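Local atomic coordinates of Mlr3007 protein (Mesorhizobium loti, PDB entry 3QQM), a protein that probably transfers amino groups between branched-chain amino acids and 2-oxoglutarate, as a pyridoxal-phosphate enzyme of the class-IV aminotransferase family. Residues A38-S43 / L75-N80; P53-E58 / N80-A85. One frame throughout, in Å; residues are numbered along the deposited sequence.

Interaction 1. Residues A38-S43 / L75-N80; sequences ARLYGS and LALARN
Leu40 meets Leu75 and Leu77 where helix 33-47 packs on a four-stranded antiparallel sheet of the class-IV aminotransferase fold. Leu40 points from the helix toward strand 71-78. Its two methyl groups divide the work. CD2 of Leu40 meets CD2 of Leu75 at 3.5 Å, tighter than a usual methyl contact. CD1 of Leu40 lies 4.2 Å from CD2 of Leu77, a looser touch. Leu75 and Leu77 alternate with Ala76, so both leucines face the helix while Ala76 turns to the other side of the sheet.

All three leucines share one conformation. In Leu40, CG is trans to the backbone N (chi1 176°), and chi2 of 62° turns the fork so that CD2 faces Leu75 and CD1 faces Leu77. Leu75 and Leu77 repeat this shape and offer their CD2 methyls. The side chains of Leu40 and Leu75 cross at about a right angle, whereas Leu77 meets Leu40 at a slant. The backbones stay well apart, with CA of Leu40 8.6 Å from CA of Leu77, and the side chains bridge the distance.

Leu18 and Glu20 of strand 17-25 also touch Leu40, and Leu60 of helix 53-64 touches Leu75. One residue before Leu40, Arg39 forms a salt bridge with Glu20 and a hydrogen bond to the phosphate of the modified lysine at position 118. Successive residues of the helix therefore face different ways: Leu40 packs on the sheet and Arg39 reaches the cofactor phosphate. The three touching residues are buried, and their contact is wholly apolar, so it rests on methyl packing and the exclusion of water.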
loop_
_atom_site.group_PDB
_atom_site.type_symbol
_atom_site.label_atom_id
_atom_site.label_comp_id
_atom_site.label_asym_id
_atom_site.label_seq_id
_atom_site.Cartn_x
_atom_site.Cartn_y
_atom_site.Cartn_z
ATOM N N ALA A 38 10.744 3.807 -8.849
ATOM C CA ALA A 38 11.637 4.555 -7.964
ATOM C C ALA A 38 11.717 3.827 -6.631
ATOM O O ALA A 38 12.806 3.580 -6.134
ATOM C CB ALA A 38 11.167 5.997 -7.753
ATOM N N ARG A 39 10.559 3.481 -6.069
ATOM C CA ARG A 39 10.518 2.771 -4.807
ATOM C C ARG A 39 11.200 1.404 -4.893
ATOM O O ARG A 39 12.012 1.088 -4.057
ATOM C CB ARG A 39 9.087 2.562 -4.343
ATOM C CG ARG A 39 9.023 1.841 -2.988
ATOM C CD ARG A 39 7.678 1.915 -2.413
ATOM N NE ARG A 39 6.694 1.167 -3.185
ATOM C CZ ARG A 39 5.385 1.224 -2.954
ATOM N NH1 ARG A 39 4.904 2.067 -2.049
ATOM N NH2 ARG A 39 4.539 0.510 -3.689
ATOM N N LEU A 40 10.800 0.588 -5.868
ATOM C CA LEU A 40 11.370 -0.744 -6.049
ATOM C C LEU A 40 12.887 -0.707 -6.251
ATOM O O LEU A 40 13.632 -1.455 -5.603
ATOM C CB LEU A 40 10.728 -1.453 -7.248
ATOM C CG LEU A 40 11.309 -2.814 -7.603
ATOM C CD1 LEU A 40 11.118 -3.801 -6.450
ATOM C CD2 LEU A 40 10.666 -3.323 -8.871
ATOM N N TYR A 41 13.350 0.168 -7.129
ATOM C CA TYR A 41 14.774 0.237 -7.384
ATOM C C TYR A 41 15.534 0.791 -6.183
ATOM O O TYR A 41 16.648 0.328 -5.882
ATOM C CB TYR A 41 15.082 1.017 -8.643
ATOM C CG TYR A 41 14.550 0.394 -9.904
ATOM C CD1 TYR A 41 14.532 -0.964 -10.065
ATOM C CD2 TYR A 41 14.232 1.169 -10.994
ATOM C CE1 TYR A 41 14.089 -1.542 -11.239
ATOM C CE2 TYR A 41 13.809 0.599 -12.184
ATOM C CZ TYR A 41 13.745 -0.754 -12.299
ATOM O OH TYR A 41 13.324 -1.343 -13.462
ATOM N N GLY A 42 14.930 1.754 -5.492
ATOM C CA GLY A 42 15.546 2.352 -4.312
ATOM C C GLY A 42 15.681 1.299 -3.208
ATOM O O GLY A 42 16.742 1.150 -2.629
ATOM N N SER A 43 14.611 0.548 -2.959
ATOM C CA SER A 43 14.648 -0.486 -1.935
ATOM C C SER A 43 15.623 -1.602 -2.290
ATOM O O SER A 43 16.369 -2.044 -1.444
ATOM C CB SER A 43 13.254 -1.067 -1.690
ATOM O OG SER A 43 12.377 -0.076 -1.248
ATOM N N LEU A 75 4.249 -7.150 -9.349
ATOM C CA LEU A 75 5.669 -7.319 -9.692
ATOM C C LEU A 75 6.393 -7.734 -8.427
ATOM O O LEU A 75 6.179 -7.118 -7.391
ATOM C CB LEU A 75 6.250 -6.010 -10.188
ATOM C CG LEU A 75 7.700 -6.022 -10.652
ATOM C CD1 LEU A 75 7.887 -6.929 -11.878
ATOM C CD2 LEU A 75 8.179 -4.573 -10.943
ATOM N N ALA A 76 7.224 -8.780 -8.497
ATOM C CA ALA A 76 7.970 -9.268 -7.329
ATOM C C ALA A 76 9.434 -9.504 -7.668
ATOM O O ALA A 76 9.755 -9.985 -8.741
ATOM C CB ALA A 76 7.350 -10.545 -6.771
ATOM N N LEU A 77 10.306 -9.165 -6.720
ATOM C CA LEU A 77 11.743 -9.320 -6.874
ATOM C C LEU A 77 12.375 -10.053 -5.683
ATOM O O LEU A 77 12.180 -9.675 -4.527
ATOM C CB LEU A 77 12.373 -7.939 -6.988
ATOM C CG LEU A 77 13.879 -7.849 -7.188
ATOM C CD1 LEU A 77 14.281 -8.401 -8.572
ATOM C CD2 LEU A 77 14.326 -6.393 -7.002
ATOM N N ALA A 78 13.135 -11.090 -5.982
ATOM C CA ALA A 78 13.858 -11.853 -4.978
ATOM C C ALA A 78 15.293 -11.307 -4.910
ATOM O O ALA A 78 15.798 -10.737 -5.895
ATOM C CB ALA A 78 13.864 -13.349 -5.307
ATOM N N ARG A 79 15.925 -11.476 -3.747
ATOM C CA ARG A 79 17.280 -11.002 -3.500
ATOM C C ARG A 79 18.296 -11.466 -4.565
ATOM O O ARG A 79 19.261 -10.757 -4.847
ATOM C CB ARG A 79 17.725 -11.446 -2.107
ATOM C CG ARG A 79 19.126 -10.995 -1.685
ATOM C CD ARG A 79 19.482 -11.567 -0.331
ATOM N NE ARG A 79 18.452 -11.255 0.660
ATOM C CZ ARG A 79 18.362 -10.100 1.330
ATOM N NH1 ARG A 79 19.232 -9.108 1.113
ATOM N NH2 ARG A 79 17.382 -9.919 2.210
ATOM N N ASN A 80 18.081 -12.635 -5.155
ATOM C CA ASN A 80 18.985 -13.106 -6.194
ATOM C C ASN A 80 18.724 -12.466 -7.573
ATOM O O ASN A 80 19.407 -12.802 -8.557
ATOM C CB ASN A 80 18.981 -14.649 -6.288
ATOM C CG ASN A 80 17.586 -15.248 -6.600
ATOM O OD1 ASN A 80 16.653 -14.569 -7.068
ATOM N ND2 ASN A 80 17.459 -16.537 -6.336
#

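Interaction 2. Residues P53-E58 / N80-A85; sequences PQRIAE and NGDATA. With EDO (1,2-ethanediol), chain Q.
Arg55 and Ile56 reach from the first turn of helix 53-64 to the beta hairpin of strands 71-78 and 83-89, the latter an outermost strand of the antiparallel sheet within this chain.

The polar part lies at the hairpin turn. NH1 of Arg55 makes a weak hydrogen bond to Gly81 O, 3.0 Å long with an N-H...O angle of 146°. The oxygen sits at the guanidinium edge, near its plane. The chain is extended except for a bend at chi3 (-59°), which turns NH1 to Gly81 O. Asp82 adds an opposite charge: its OD1 is 4.5 Å from Arg55 NH1, too far for a salt bridge and off the guanidinium plane, so the two groups can attract only through their charges. Within the turn, Asn80 OD1 accepts from Asp82 N at 3.0 Å, forming an Asx turn. Gly81 has a positive phi of 94°, a backbone region that glycine enters easily.

The apolar part is small. CD1 of Ile56 meets CB of Ala83 at 3.9 Å.

CB of Thr84 points away from the helix. Its OG1 shares a 2.9 Å hydrogen bond with O2 of an ethanediol, probably from the crystallisation liquor, which is also bonded to Glu17 OE1.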
loop_
_atom_site.group_PDB
_atom_site.type_symbol
_atom_site.label_atom_id
_atom_site.label_comp_id
_atom_site.label_asym_id
_atom_site.label_seq_id
_atom_site.Cartn_x
_atom_site.Cartn_y
_atom_site.Cartn_z
ATOM N N PRO A 53 17.058 -3.814 -14.362
ATOM C CA PRO A 53 15.913 -3.119 -14.958
ATOM C C PRO A 53 15.462 -3.656 -16.322
ATOM O O PRO A 53 14.267 -3.592 -16.641
ATOM C CB PRO A 53 16.418 -1.691 -15.094
ATOM C CG PRO A 53 17.448 -1.559 -14.054
ATOM C CD PRO A 53 18.103 -2.873 -13.922
ATOM N N GLN A 54 16.396 -4.168 -17.112
ATOM C CA GLN A 54 16.073 -4.700 -18.430
ATOM C C GLN A 54 15.172 -5.930 -18.241
ATOM O O GLN A 54 14.178 -6.122 -18.969
ATOM C CB GLN A 54 17.375 -4.999 -19.228
ATOM C CG GLN A 54 17.191 -5.262 -20.755
ATOM C CD GLN A 54 18.551 -5.247 -21.576
ATOM O OE1 GLN A 54 19.649 -5.119 -21.005
ATOM N NE2 GLN A 54 18.445 -5.345 -22.918
ATOM N N ARG A 55 15.482 -6.717 -17.217
ATOM C CA ARG A 55 14.706 -7.908 -16.879
ATOM C C ARG A 55 13.308 -7.553 -16.309
ATOM O O ARG A 55 12.314 -8.252 -16.574
ATOM C CB ARG A 55 15.493 -8.742 -15.889
ATOM C CG ARG A 55 14.757 -9.903 -15.304
ATOM C CD ARG A 55 15.619 -10.582 -14.230
ATOM N NE ARG A 55 16.899 -11.061 -14.779
ATOM C CZ ARG A 55 17.804 -11.736 -14.079
ATOM N NH1 ARG A 55 17.562 -12.054 -12.802
ATOM N NH2 ARG A 55 18.942 -12.123 -14.666
ATOM N N ILE A 56 13.252 -6.483 -15.516
ATOM C CA ILE A 56 11.996 -6.018 -14.952
ATOM C C ILE A 56 11.093 -5.611 -16.111
ATOM O O ILE A 56 9.954 -5.997 -16.160
ATOM C CB ILE A 56 12.200 -4.824 -13.964
ATOM C CG1 ILE A 56 12.991 -5.274 -12.745
ATOM C CG2 ILE A 56 10.874 -4.246 -13.539
ATOM C CD1 ILE A 56 12.354 -6.398 -11.998
ATOM N N ALA A 57 11.627 -4.829 -17.041
ATOM C CA ALA A 57 10.858 -4.400 -18.220
ATOM C C ALA A 57 10.385 -5.606 -19.034
ATOM O O ALA A 57 9.293 -5.577 -19.569
ATOM C CB ALA A 57 11.674 -3.435 -19.109
ATOM N N GLU A 58 11.211 -6.659 -19.122
ATOM C CA GLU A 58 10.852 -7.855 -19.868
ATOM C C GLU A 58 9.662 -8.541 -19.253
ATOM O O GLU A 58 8.696 -8.829 -19.960
ATOM C CB GLU A 58 12.029 -8.870 -19.986
ATOM C CG GLU A 58 13.186 -8.444 -20.950
ATOM C CD GLU A 58 14.401 -9.418 -20.962
ATOM O OE1 GLU A 58 15.318 -9.194 -21.809
ATOM O OE2 GLU A 58 14.462 -10.390 -20.138
ATOM N N ASN A 80 18.081 -12.635 -5.155
ATOM C CA ASN A 80 18.985 -13.106 -6.194
ATOM C C ASN A 80 18.724 -12.466 -7.573
ATOM O O ASN A 80 19.407 -12.802 -8.557
ATOM C CB ASN A 80 18.981 -14.649 -6.288
ATOM C CG ASN A 80 17.586 -15.248 -6.600
ATOM O OD1 ASN A 80 16.653 -14.569 -7.068
ATOM N ND2 ASN A 80 17.459 -16.537 -6.336
ATOM N N GLY A 81 17.757 -11.542 -7.649
ATOM C CA GLY A 81 17.419 -10.880 -8.930
ATOM C C GLY A 81 16.264 -11.550 -9.689
ATOM O O GLY A 81 15.792 -10.999 -10.679
ATOM N N ASP A 82 15.821 -12.735 -9.240
ATOM C CA ASP A 82 14.685 -13.431 -9.878
ATOM C C ASP A 82 13.479 -12.524 -9.751
ATOM O O ASP A 82 13.287 -11.870 -8.699
ATOM C CB ASP A 82 14.391 -14.825 -9.260
ATOM C CG ASP A 82 15.499 -15.885 -9.563
ATOM O OD1 ASP A 82 16.413 -15.603 -10.363
ATOM O OD2 ASP A 82 15.448 -17.013 -8.985
ATOM N N ALA A 83 12.692 -12.448 -10.822
ATOM C CA ALA A 83 11.510 -11.592 -10.864
ATOM C C ALA A 83 10.300 -12.208 -11.543
ATOM O O ALA A 83 10.417 -13.023 -12.454
ATOM C CB ALA A 83 11.844 -10.286 -11.567
ATOM N N THR A 84 9.129 -11.783 -11.092
ATOM C CA THR A 84 7.882 -12.219 -11.652
ATOM C C THR A 84 6.938 -11.049 -11.796
ATOM O O THR A 84 7.033 -10.063 -11.069
ATOM C CB THR A 84 7.169 -13.309 -10.769
ATOM O OG1 THR A 84 6.832 -12.752 -9.480
ATOM C CG2 THR A 84 8.053 -14.551 -10.608
ATOM N N ALA A 85 6.038 -11.172 -12.765
ATOM C CA ALA A 85 4.994 -10.199 -13.003
ATOM C C ALA A 85 3.721 -10.973 -13.355
ATOM O O ALA A 85 3.732 -11.877 -14.197
ATOM C CB ALA A 85 5.369 -9.242 -14.101
HETATM C C1 EDO Q . 11.057 -14.479 -7.674
HETATM O O1 EDO Q . 10.544 -15.478 -6.792
HETATM C C2 EDO Q . 10.181 -13.222 -7.659
HETATM O O2 EDO Q . 8.795 -13.499 -7.448
#

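Interactions 1 and 2 lie about 9 Å apart, centre to centre, on one antiparallel sheet. They share Asn80, in the turn between strands 71-78 and 83-89. A probable backbone hydrogen bond from Ala76 N to Thr84 O, 2.9 Å, joins the paired strands. The two helices, consecutive in the chain, also meet: Tyr41 OH lies 3.5 Å from Pro53 CA. Tyr41 and Leu75 both touch Ile56, which connects the two contacts through side chains. Interaction 1 is the one next to the active site, since Arg39 on its helix segment reaches the cofactor. Interaction 2 lies farther out, its centre about 21 Å from the chain centre, against about 15 Å for interaction 1.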